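Local coordinates for type I site-specific restriction-modification system, R (Restriction) subunit (Vibrio vulnificus, PDB 3H1T), which is the motor-containing fragment of a putative HsdR subunit, which probably uses ATP to translocate and restrict DNA, at residues T359-R363 and P568-G572; R70-K74 and I366-F370; Y182-I187 and T209-V214; T340-N346 and S529-K534. All coordinates share one frame; numbering follows the deposited sequence.

Interaction 1 of 4, residues T359-R363 and P568-G572; sequences TYSLR and PDFDG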
# COMPACT_ATOMS: atom_id res chain seq x y z
N THR A 359 -9.73 -0.26 -0.96
CA THR A 359 -8.66 -0.12 -1.92
C THR A 359 -7.82 1.11 -1.58
O THR A 359 -8.35 2.21 -1.46
CB THR A 359 -9.17 0.10 -3.38
OG1 THR A 359 -9.85 -1.08 -3.85
CG2 THR A 359 -8.00 0.39 -4.30
N TYR A 360 -6.52 0.93 -1.41
CA TYR A 360 -5.61 2.05 -1.16
C TYR A 360 -4.65 2.01 -2.33
O TYR A 360 -3.73 1.19 -2.36
CB TYR A 360 -4.84 1.89 0.16
CG TYR A 360 -4.09 3.15 0.54
CD1 TYR A 360 -4.78 4.32 0.89
CD2 TYR A 360 -2.70 3.22 0.49
CE1 TYR A 360 -4.10 5.51 1.17
CE2 TYR A 360 -2.01 4.40 0.77
CZ TYR A 360 -2.72 5.54 1.11
OH TYR A 360 -2.05 6.72 1.36
N SER A 361 -4.85 2.90 -3.30
CA SER A 361 -4.04 2.95 -4.52
C SER A 361 -2.68 3.60 -4.40
O SER A 361 -2.30 4.12 -3.36
CB SER A 361 -4.82 3.64 -5.64
OG SER A 361 -4.96 5.02 -5.41
N LEU A 362 -1.95 3.55 -5.51
CA LEU A 362 -0.63 4.17 -5.60
C LEU A 362 -0.91 5.66 -5.65
O LEU A 362 -0.18 6.47 -5.08
CB LEU A 362 0.07 3.71 -6.87
CG LEU A 362 1.36 4.44 -7.27
CD1 LEU A 362 2.31 4.48 -6.09
CD2 LEU A 362 2.01 3.73 -8.45
N ARG A 363 -1.99 6.00 -6.35
CA ARG A 363 -2.45 7.37 -6.52
C ARG A 363 -2.70 8.02 -5.15
O ARG A 363 -2.23 9.11 -4.89
CB ARG A 363 -3.75 7.35 -7.33
CG ARG A 363 -4.24 8.69 -7.80
CD ARG A 363 -5.53 8.60 -8.61
NE ARG A 363 -6.75 8.76 -7.80
CZ ARG A 363 -7.33 7.79 -7.10
NH1 ARG A 363 -6.83 6.56 -7.08
NH2 ARG A 363 -8.43 8.05 -6.41
N PRO A 568 -3.97 5.57 -14.88
CA PRO A 568 -4.15 6.78 -14.08
C PRO A 568 -5.07 6.61 -12.86
O PRO A 568 -4.89 7.26 -11.83
CB PRO A 568 -4.71 7.78 -15.09
CG PRO A 568 -4.19 7.26 -16.40
CD PRO A 568 -4.44 5.80 -16.26
N ASP A 569 -6.04 5.72 -12.97
CA ASP A 569 -6.97 5.49 -11.87
C ASP A 569 -6.26 4.95 -10.64
O ASP A 569 -6.47 5.44 -9.54
CB ASP A 569 -8.08 4.53 -12.29
CG ASP A 569 -9.03 5.16 -13.30
OD1 ASP A 569 -9.03 6.41 -13.41
OD2 ASP A 569 -9.78 4.43 -13.98
N PHE A 570 -5.39 3.96 -10.82
CA PHE A 570 -4.67 3.39 -9.70
C PHE A 570 -3.33 4.10 -9.45
O PHE A 570 -2.91 4.24 -8.29
CB PHE A 570 -4.41 1.90 -9.93
CG PHE A 570 -3.98 1.16 -8.70
CD1 PHE A 570 -4.92 0.77 -7.74
CD2 PHE A 570 -2.64 0.89 -8.47
CE1 PHE A 570 -4.53 0.13 -6.59
CE2 PHE A 570 -2.24 0.24 -7.31
CZ PHE A 570 -3.19 -0.14 -6.37
N ASP A 571 -2.67 4.56 -10.51
CA ASP A 571 -1.37 5.20 -10.35
C ASP A 571 -1.35 6.72 -10.42
O ASP A 571 -0.38 7.33 -9.98
CB ASP A 571 -0.37 4.70 -11.40
CG ASP A 571 -0.52 3.23 -11.71
OD1 ASP A 571 -0.88 2.45 -10.79
OD2 ASP A 571 -0.26 2.85 -12.88
N GLY A 572 -2.40 7.33 -10.96
CA GLY A 572 -2.38 8.78 -11.11
C GLY A 572 -1.45 9.02 -12.29
O GLY A 572 -0.99 8.06 -12.90
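Ser361, Leu362 and Arg363 receive Phe570 in a mixed backbone and aromatic contact, made where strand 358-360, the edge of the parallel sheet of the first helicase domain, turns into helix 362-368. The partner is the short helix 568-571, which lies just before strand 576-582 of the second sheet. The carbonyl of Phe570 points into the opening turn of helix 362-368. Its oxygen takes a hydrogen bond from Arg363 N at 2.8 Å, bent to 151° at the hydrogen, and a weak one from Leu362 N. Helix 362-368 thus receives part of its N-terminal capping from a distant part of the chain, while the Ser361 hydroxyl caps Gln364 N from within. The carbonyl of helix 568-571 meeting the start of helix 362-368 joins what are, in this family, the paired RecA-like domains of a superfamily 2 helicase-type motor. The Phe570 ring, with CG anti to the backbone N (chi1 -165°), lies against the strand-to-helix turn, one face toward Ser361. Ser361 CB sits over that face in a CH-pi contact, 3.9 Å from the centroid and 25° off the ring normal, and Thr359 CG2 meets the rim near the ring plane. Arg363 reaches back along the end of helix 568-571, its CG 3.8 Å from Gly572 CA, then bends at chi3 and brings NH1 to 2.7 Å from Asp569 O. Leu362 CD2 touches Asp571 CB at 3.9 Å, beside a carboxylate whose OD1 is paired with Lys534.

Interaction 2 of 4, residues R70-K74 and I366-F370; sequences RGEQK and IDDGF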
# COMPACT_ATOMS: atom_id res chain seq x y z
N ARG A 70 7.23 19.02 0.19
CA ARG A 70 5.94 18.41 0.46
C ARG A 70 4.99 19.61 0.56
O ARG A 70 5.38 20.65 1.06
CB ARG A 70 5.95 17.67 1.81
CG ARG A 70 7.10 16.71 2.03
CD ARG A 70 6.88 15.88 3.28
NE ARG A 70 6.16 14.64 2.99
CZ ARG A 70 6.74 13.45 2.91
NH1 ARG A 70 8.04 13.32 3.09
NH2 ARG A 70 6.00 12.38 2.63
N GLY A 71 3.78 19.50 0.04
CA GLY A 71 2.83 20.58 0.21
C GLY A 71 1.83 19.84 1.06
O GLY A 71 2.20 19.34 2.11
N GLU A 72 0.57 19.88 0.67
CA GLU A 72 -0.47 19.08 1.31
C GLU A 72 -0.56 19.07 2.85
O GLU A 72 -0.59 20.13 3.46
CB GLU A 72 -0.23 17.64 0.80
CG GLU A 72 -1.45 16.69 0.80
CD GLU A 72 -2.41 16.91 -0.36
OE1 GLU A 72 -2.01 17.45 -1.41
OE2 GLU A 72 -3.59 16.50 -0.19
N GLN A 73 -0.66 17.86 3.43
CA GLN A 73 -0.81 17.61 4.88
C GLN A 73 -2.29 17.71 5.24
O GLN A 73 -2.74 18.74 5.70
CB GLN A 73 0.01 18.60 5.70
CG GLN A 73 1.39 18.12 6.13
CD GLN A 73 1.31 17.23 7.35
OE1 GLN A 73 1.99 17.45 8.36
NE2 GLN A 73 0.47 16.21 7.26
N LYS A 74 -3.05 16.64 5.00
CA LYS A 74 -4.49 16.63 5.26
C LYS A 74 -4.84 16.66 6.74
O LYS A 74 -4.25 15.94 7.55
CB LYS A 74 -5.12 15.43 4.57
CG LYS A 74 -5.01 15.48 3.05
CD LYS A 74 -5.53 14.20 2.42
CE LYS A 74 -5.71 14.35 0.90
NZ LYS A 74 -4.54 13.85 0.11
N ILE A 366 0.66 8.32 -3.08
CA ILE A 366 1.49 9.45 -3.48
C ILE A 366 0.86 10.75 -2.99
O ILE A 366 1.54 11.63 -2.47
CB ILE A 366 1.65 9.60 -5.02
CG1 ILE A 366 2.34 8.38 -5.62
CG2 ILE A 366 2.50 10.83 -5.32
CD1 ILE A 366 2.34 8.39 -7.13
N ASP A 367 -0.45 10.87 -3.13
CA ASP A 367 -1.11 12.08 -2.69
C ASP A 367 -1.03 12.29 -1.18
O ASP A 367 -1.07 13.42 -0.72
CB ASP A 367 -2.57 12.11 -3.11
CG ASP A 367 -3.15 13.51 -3.01
OD1 ASP A 367 -2.53 14.42 -3.58
OD2 ASP A 367 -4.20 13.70 -2.35
N ASP A 368 -0.92 11.21 -0.42
CA ASP A 368 -0.85 11.33 1.03
C ASP A 368 0.58 11.51 1.53
O ASP A 368 0.80 11.72 2.72
CB ASP A 368 -1.47 10.10 1.70
CG ASP A 368 -2.98 10.01 1.50
OD1 ASP A 368 -3.60 10.98 1.03
OD2 ASP A 368 -3.54 8.95 1.85
N GLY A 369 1.53 11.43 0.61
CA GLY A 369 2.93 11.57 0.98
C GLY A 369 3.50 10.30 1.59
O GLY A 369 4.51 10.33 2.28
N PHE A 370 2.86 9.17 1.31
CA PHE A 370 3.30 7.88 1.85
C PHE A 370 4.01 6.99 0.85
O PHE A 370 4.62 5.99 1.23
CB PHE A 370 2.10 7.13 2.43
CG PHE A 370 1.59 7.71 3.71
CD1 PHE A 370 2.47 8.01 4.75
CD2 PHE A 370 0.22 7.93 3.89
CE1 PHE A 370 1.99 8.53 5.97
CE2 PHE A 370 -0.27 8.45 5.10
CZ PHE A 370 0.61 8.75 6.14
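Three carboxylates gather round a single amine: Lys74 NZ forms salt bridges with Glu72 from its own loop and with Asp367 and Asp368 from the end of helix 362-368. The Lys74 chain runs nearly straight until chi4 (95°), where a bend turns NZ in among the acids. It reaches Asp368 OD1 at 3.2 Å, nearly along the C-O bond, and Glu72 OE2 at 2.8 Å, from 45° above that carboxylate plane. The bridge to Asp367 OD2 is modelled at 2.5 Å, a length short enough to be doubtful. Glu72 OE2 and Asp367 OD2 stand only 3.6 Å apart, their carboxylate planes 72° to each other; the shared ammonium probably makes this proximity of like charges tolerable. Asp368 divides its two oxygens, OD2 bonding to the hydroxyls of Tyr181 and Tyr360, so the network continues into the first helicase domain.

A second approach comes from the other end of the loop. Arg70, its chain bent at chi3, brings NH2 to 2.6 Å from Gly369 O, with the oxygen at the guanidinium edge near its plane, although the angle is too poor for a hydrogen bond. In the same group NE bonds to Gly59 O and NH1 pairs with Glu545. The loop 70-74, between strands 67-70 and 75-81 of the N-terminal region, thereby lies against the end of helix 362-368, where Gly369, with positive phi, closes the last turn in a Schellman motif.

Interaction 3 of 4, residues Y182-I187 and T209-V214; sequences YQQIAI and TGKTVV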
# COMPACT_ATOMS: atom_id res chain seq x y z
N TYR A 182 -5.48 4.78 6.66
CA TYR A 182 -5.97 3.78 5.71
C TYR A 182 -5.80 2.34 6.19
O TYR A 182 -6.59 1.48 5.84
CB TYR A 182 -5.33 3.95 4.33
CG TYR A 182 -3.84 3.80 4.30
CD1 TYR A 182 -3.01 4.89 4.56
CD2 TYR A 182 -3.25 2.57 4.02
CE1 TYR A 182 -1.62 4.75 4.54
CE2 TYR A 182 -1.87 2.42 4.01
CZ TYR A 182 -1.06 3.51 4.27
OH TYR A 182 0.31 3.35 4.28
N GLN A 183 -4.77 2.09 7.00
CA GLN A 183 -4.55 0.74 7.53
C GLN A 183 -5.68 0.42 8.49
O GLN A 183 -6.13 -0.73 8.59
CB GLN A 183 -3.21 0.66 8.24
CG GLN A 183 -2.05 0.84 7.29
CD GLN A 183 -0.70 0.96 7.95
OE1 GLN A 183 0.33 0.73 7.32
NE2 GLN A 183 -0.69 1.33 9.23
N GLN A 184 -6.13 1.44 9.21
CA GLN A 184 -7.22 1.28 10.14
C GLN A 184 -8.52 0.97 9.40
O GLN A 184 -9.32 0.16 9.88
CB GLN A 184 -7.36 2.55 10.98
CG GLN A 184 -6.28 2.72 12.03
CD GLN A 184 -6.48 3.96 12.87
OE1 GLN A 184 -7.56 4.16 13.41
NE2 GLN A 184 -5.45 4.80 12.98
N ILE A 185 -8.75 1.62 8.25
CA ILE A 185 -9.95 1.37 7.46
C ILE A 185 -9.92 -0.10 7.08
O ILE A 185 -10.88 -0.83 7.30
CB ILE A 185 -9.96 2.17 6.13
CG1 ILE A 185 -9.76 3.66 6.40
CG2 ILE A 185 -11.25 1.94 5.38
CD1 ILE A 185 -10.68 4.20 7.44
N ALA A 186 -8.80 -0.52 6.52
CA ALA A 186 -8.62 -1.89 6.10
C ALA A 186 -8.88 -2.85 7.25
O ALA A 186 -9.71 -3.76 7.15
CB ALA A 186 -7.21 -2.08 5.57
N ILE A 187 -8.19 -2.64 8.36
CA ILE A 187 -8.34 -3.51 9.51
C ILE A 187 -9.76 -3.63 10.04
O ILE A 187 -10.24 -4.73 10.25
CB ILE A 187 -7.42 -3.04 10.67
CG1 ILE A 187 -5.95 -3.15 10.23
CG2 ILE A 187 -7.67 -3.89 11.90
CD1 ILE A 187 -5.01 -2.37 11.10
N THR A 209 2.63 -0.19 1.33
CA THR A 209 1.73 0.61 2.14
C THR A 209 1.38 0.00 3.50
O THR A 209 0.66 0.62 4.28
CB THR A 209 0.43 0.96 1.36
OG1 THR A 209 -0.17 -0.24 0.83
CG2 THR A 209 0.75 1.88 0.23
N GLY A 210 1.88 -1.20 3.79
CA GLY A 210 1.62 -1.82 5.08
C GLY A 210 0.66 -2.98 5.17
O GLY A 210 -0.05 -3.13 6.17
N LYS A 211 0.64 -3.83 4.16
CA LYS A 211 -0.25 -4.98 4.16
C LYS A 211 -0.01 -5.85 5.39
O LYS A 211 -0.95 -6.41 5.95
CB LYS A 211 -0.08 -5.78 2.85
CG LYS A 211 -0.28 -4.93 1.59
CD LYS A 211 -0.18 -5.76 0.31
CE LYS A 211 0.42 -4.98 -0.86
NZ LYS A 211 1.80 -5.46 -1.17
N THR A 212 1.24 -5.94 5.82
CA THR A 212 1.58 -6.76 6.99
C THR A 212 1.09 -6.14 8.30
O THR A 212 0.73 -6.87 9.23
CB THR A 212 3.09 -7.01 7.09
OG1 THR A 212 3.52 -7.82 5.99
CG2 THR A 212 3.43 -7.72 8.39
N VAL A 213 1.09 -4.81 8.38
CA VAL A 213 0.61 -4.12 9.58
C VAL A 213 -0.88 -4.45 9.75
O VAL A 213 -1.36 -4.72 10.86
CB VAL A 213 0.79 -2.58 9.45
CG1 VAL A 213 0.03 -1.86 10.57
CG2 VAL A 213 2.25 -2.22 9.51
N VAL A 214 -1.59 -4.44 8.63
CA VAL A 214 -3.01 -4.78 8.60
C VAL A 214 -3.22 -6.25 8.95
O VAL A 214 -4.04 -6.59 9.80
CB VAL A 214 -3.61 -4.52 7.20
CG1 VAL A 214 -5.02 -5.08 7.12
CG2 VAL A 214 -3.62 -3.03 6.91
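Tyr182, on the first turn of helix 181-195, meets Thr209, and Gln183 CB beside it meets Val214, where the sequence ATGTGKT marks the P-loop (Walker A motif) leading into helix 211-224. The tyrosine takes the chi1 position between backbone N and carbonyl carbon (61°), which carries its ring across to the loop. There Tyr182 OH donates to Thr209 O at 2.8 Å; the oxygen lies at the ring edge, in its plane, and the hydroxyl approaches tilted 19° from the carbonyl plane. Arg180 NH1 is a further partner of this hydroxyl.

Gln183 is extended beyond CG, its chain crossing Val213 at about a right angle. Its CB touches Val214 CG2 at 3.9 Å. The two valines share a rotamer, CG1 anti to the backbone N; in Val214 this leaves both methyls in contact with helix 181-195. CG2 meets Ala186 CB at 3.9 Å, while CG1 meets Ile187 CG1 at 3.8 Å, where the two side chains lie alongside each other, running opposite ways. Gly210, at the N-cap position with phi 107°, has backbone angles that suit glycine.

Apolar packing thus joins the two helices, while the tyrosine bond ties up the Thr209 carbonyl of a loop that, in P-loop NTPases, wraps the nucleotide phosphates.

Interaction 4 of 4, residues T340-N346 and S529-K534; sequences TPLREDN and SMSEFK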
# COMPACT_ATOMS: atom_id res chain seq x y z
N THR A 340 -2.55 -5.28 -6.70
CA THR A 340 -2.99 -4.72 -7.97
C THR A 340 -4.52 -4.77 -8.03
O THR A 340 -5.13 -5.71 -7.53
CB THR A 340 -2.36 -5.50 -9.15
OG1 THR A 340 -2.89 -6.82 -9.20
CG2 THR A 340 -0.85 -5.64 -8.94
N PRO A 341 -5.16 -3.74 -8.63
CA PRO A 341 -6.62 -3.69 -8.74
C PRO A 341 -7.13 -4.60 -9.85
O PRO A 341 -6.36 -5.15 -10.62
CB PRO A 341 -6.88 -2.23 -9.02
CG PRO A 341 -5.77 -1.90 -9.96
CD PRO A 341 -4.56 -2.55 -9.26
N LEU A 342 -8.45 -4.76 -9.93
CA LEU A 342 -9.06 -5.60 -10.96
C LEU A 342 -8.72 -5.09 -12.34
O LEU A 342 -9.13 -4.00 -12.73
CB LEU A 342 -10.58 -5.62 -10.82
CG LEU A 342 -11.33 -6.83 -11.40
CD1 LEU A 342 -12.78 -6.46 -11.58
CD2 LEU A 342 -10.74 -7.25 -12.75
N ARG A 343 -7.96 -5.88 -13.10
CA ARG A 343 -7.57 -5.52 -14.45
C ARG A 343 -7.71 -6.76 -15.35
O ARG A 343 -8.47 -7.67 -15.01
CB ARG A 343 -6.13 -4.97 -14.46
CG ARG A 343 -5.95 -3.65 -13.68
CD ARG A 343 -6.74 -2.51 -14.33
NE ARG A 343 -6.49 -1.19 -13.76
CZ ARG A 343 -7.26 -0.61 -12.83
NH1 ARG A 343 -8.34 -1.24 -12.37
NH2 ARG A 343 -6.95 0.59 -12.37
N GLU A 344 -7.00 -6.84 -16.46
CA GLU A 344 -7.14 -7.98 -17.37
C GLU A 344 -6.57 -9.34 -16.97
O GLU A 344 -7.17 -10.38 -17.28
CB GLU A 344 -6.61 -7.61 -18.74
CG GLU A 344 -7.41 -6.52 -19.41
CD GLU A 344 -7.06 -6.34 -20.87
OE1 GLU A 344 -5.88 -6.05 -21.17
OE2 GLU A 344 -7.98 -6.50 -21.70
N ASP A 345 -5.42 -9.36 -16.31
CA ASP A 345 -4.78 -10.61 -15.90
C ASP A 345 -5.27 -11.05 -14.51
O ASP A 345 -5.08 -12.19 -14.09
CB ASP A 345 -3.26 -10.39 -15.90
CG ASP A 345 -2.82 -9.36 -14.84
OD1 ASP A 345 -3.59 -8.41 -14.56
OD2 ASP A 345 -1.70 -9.50 -14.30
N ASN A 346 -5.95 -10.13 -13.85
CA ASN A 346 -6.45 -10.23 -12.48
C ASN A 346 -7.81 -10.85 -12.11
O ASN A 346 -8.00 -11.25 -10.95
CB ASN A 346 -6.43 -8.81 -11.90
CG ASN A 346 -5.38 -8.64 -10.83
OD1 ASN A 346 -4.49 -9.50 -10.69
ND2 ASN A 346 -5.45 -7.55 -10.08
N SER A 529 2.28 -8.72 -18.33
CA SER A 529 1.06 -8.56 -17.53
C SER A 529 1.02 -7.28 -16.69
O SER A 529 2.06 -6.73 -16.31
CB SER A 529 0.83 -9.78 -16.63
OG SER A 529 1.58 -9.72 -15.43
N MSE A 530 -0.19 -6.81 -16.40
CA MSE A 530 -0.38 -5.60 -15.60
C MSE A 530 0.15 -5.78 -14.18
O MSE A 530 0.73 -4.86 -13.60
CB MSE A 530 -1.87 -5.23 -15.56
CG MSE A 530 -2.22 -4.01 -14.70
SE MSE A 530 -1.43 -2.31 -15.27
CE MSE A 530 -2.73 -1.83 -16.62
N SER A 531 -0.04 -6.97 -13.60
CA SER A 531 0.44 -7.26 -12.25
C SER A 531 1.95 -7.14 -12.19
O SER A 531 2.49 -6.57 -11.25
CB SER A 531 0.01 -8.66 -11.80
OG SER A 531 -1.39 -8.71 -11.55
N GLU A 532 2.63 -7.67 -13.21
CA GLU A 532 4.09 -7.62 -13.27
C GLU A 532 4.56 -6.19 -13.44
O GLU A 532 5.53 -5.79 -12.82
CB GLU A 532 4.63 -8.47 -14.43
CG GLU A 532 6.15 -8.33 -14.63
CD GLU A 532 6.75 -9.40 -15.55
OE1 GLU A 532 6.57 -9.33 -16.78
OE2 GLU A 532 7.42 -10.30 -15.02
N PHE A 533 3.88 -5.43 -14.27
CA PHE A 533 4.27 -4.05 -14.49
C PHE A 533 4.25 -3.26 -13.18
O PHE A 533 5.22 -2.57 -12.84
CB PHE A 533 3.32 -3.37 -15.50
CG PHE A 533 3.68 -1.95 -15.79
CD1 PHE A 533 4.69 -1.64 -16.70
CD2 PHE A 533 3.02 -0.90 -15.13
CE1 PHE A 533 5.03 -0.29 -16.96
CE2 PHE A 533 3.34 0.43 -15.39
CZ PHE A 533 4.36 0.74 -16.30
N LYS A 534 3.15 -3.37 -12.45
CA LYS A 534 3.00 -2.67 -11.18
C LYS A 534 3.98 -3.11 -10.11
O LYS A 534 4.32 -2.34 -9.22
CB LYS A 534 1.57 -2.82 -10.66
CG LYS A 534 0.54 -2.09 -11.51
CD LYS A 534 -0.72 -1.75 -10.73
CE LYS A 534 -1.86 -1.29 -11.65
NZ LYS A 534 -1.61 0.00 -12.38
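Polar bonding centres on Asp345 and Ser531. Ser531 sits in the first turn of helix 530-537, and Asp345 OD2 accepts both its backbone N, at 3.1 Å, and its hydroxyl OG, at 2.9 Å. Both donors come on the syn side but from opposite faces of the carboxylate plane, each about 30° out of it, so the oxygen is held from two directions. A chi1 of 65° on Asp345 turns the acid toward the helix start, where the helix dipole would probably favour its negative charge. Thr340 OG1 adds a weak, 3.4 Å bond to Ser531 OG. Within the loop 340-346, Asn346 ND2 bonds to Thr340 OG1 at 2.8 Å and to Pro341 O, pinning the turn. Ser529 caps its own helix by accepting from Glu532 N.

Apolar contacts flank these bonds. Arg343 CG lies 3.9 Å from CG of Met530, present as selenomethionine, the two chains crossing obliquely. Lys534 CE passes 3.8 Å from Pro341 CD, and Thr340 CG2 faces Lys534 CB. Pro341 CG in turn covers the centre of one face of the Arg343 guanidinium.

Thr340 closes the TAT sequence that is motif III in superfamily 2 helicases, just after strand 333-338. The partner helix 530-537 belongs to the second helicase domain; beside them, Asp567 forms salt bridges with both Arg343 and Lys534, and Phe570 of helix 568-571 packs against Pro341.

In the fold
Interactions 1 and 4 both join the two helicase-type domains; their centres are 12 Å apart, and Lys534 NZ of interaction 4 pairs with Asp571 OD1 of interaction 1 at 3.0 Å. Interactions 1 and 2 share helix 362-368, at its start and its end, with Tyr360 OH 2.7 Å from Asp368 OD2. Interaction 3 lies at the P-loop within the first domain and reaches interaction 1 through Tyr182, whose ring stacks on Tyr360. Interactions 2 and 4 do not touch, their nearest atoms about 11 Å apart. Together the contacts run from the N-terminal region, through the inter-domain linker, to the probable nucleotide site.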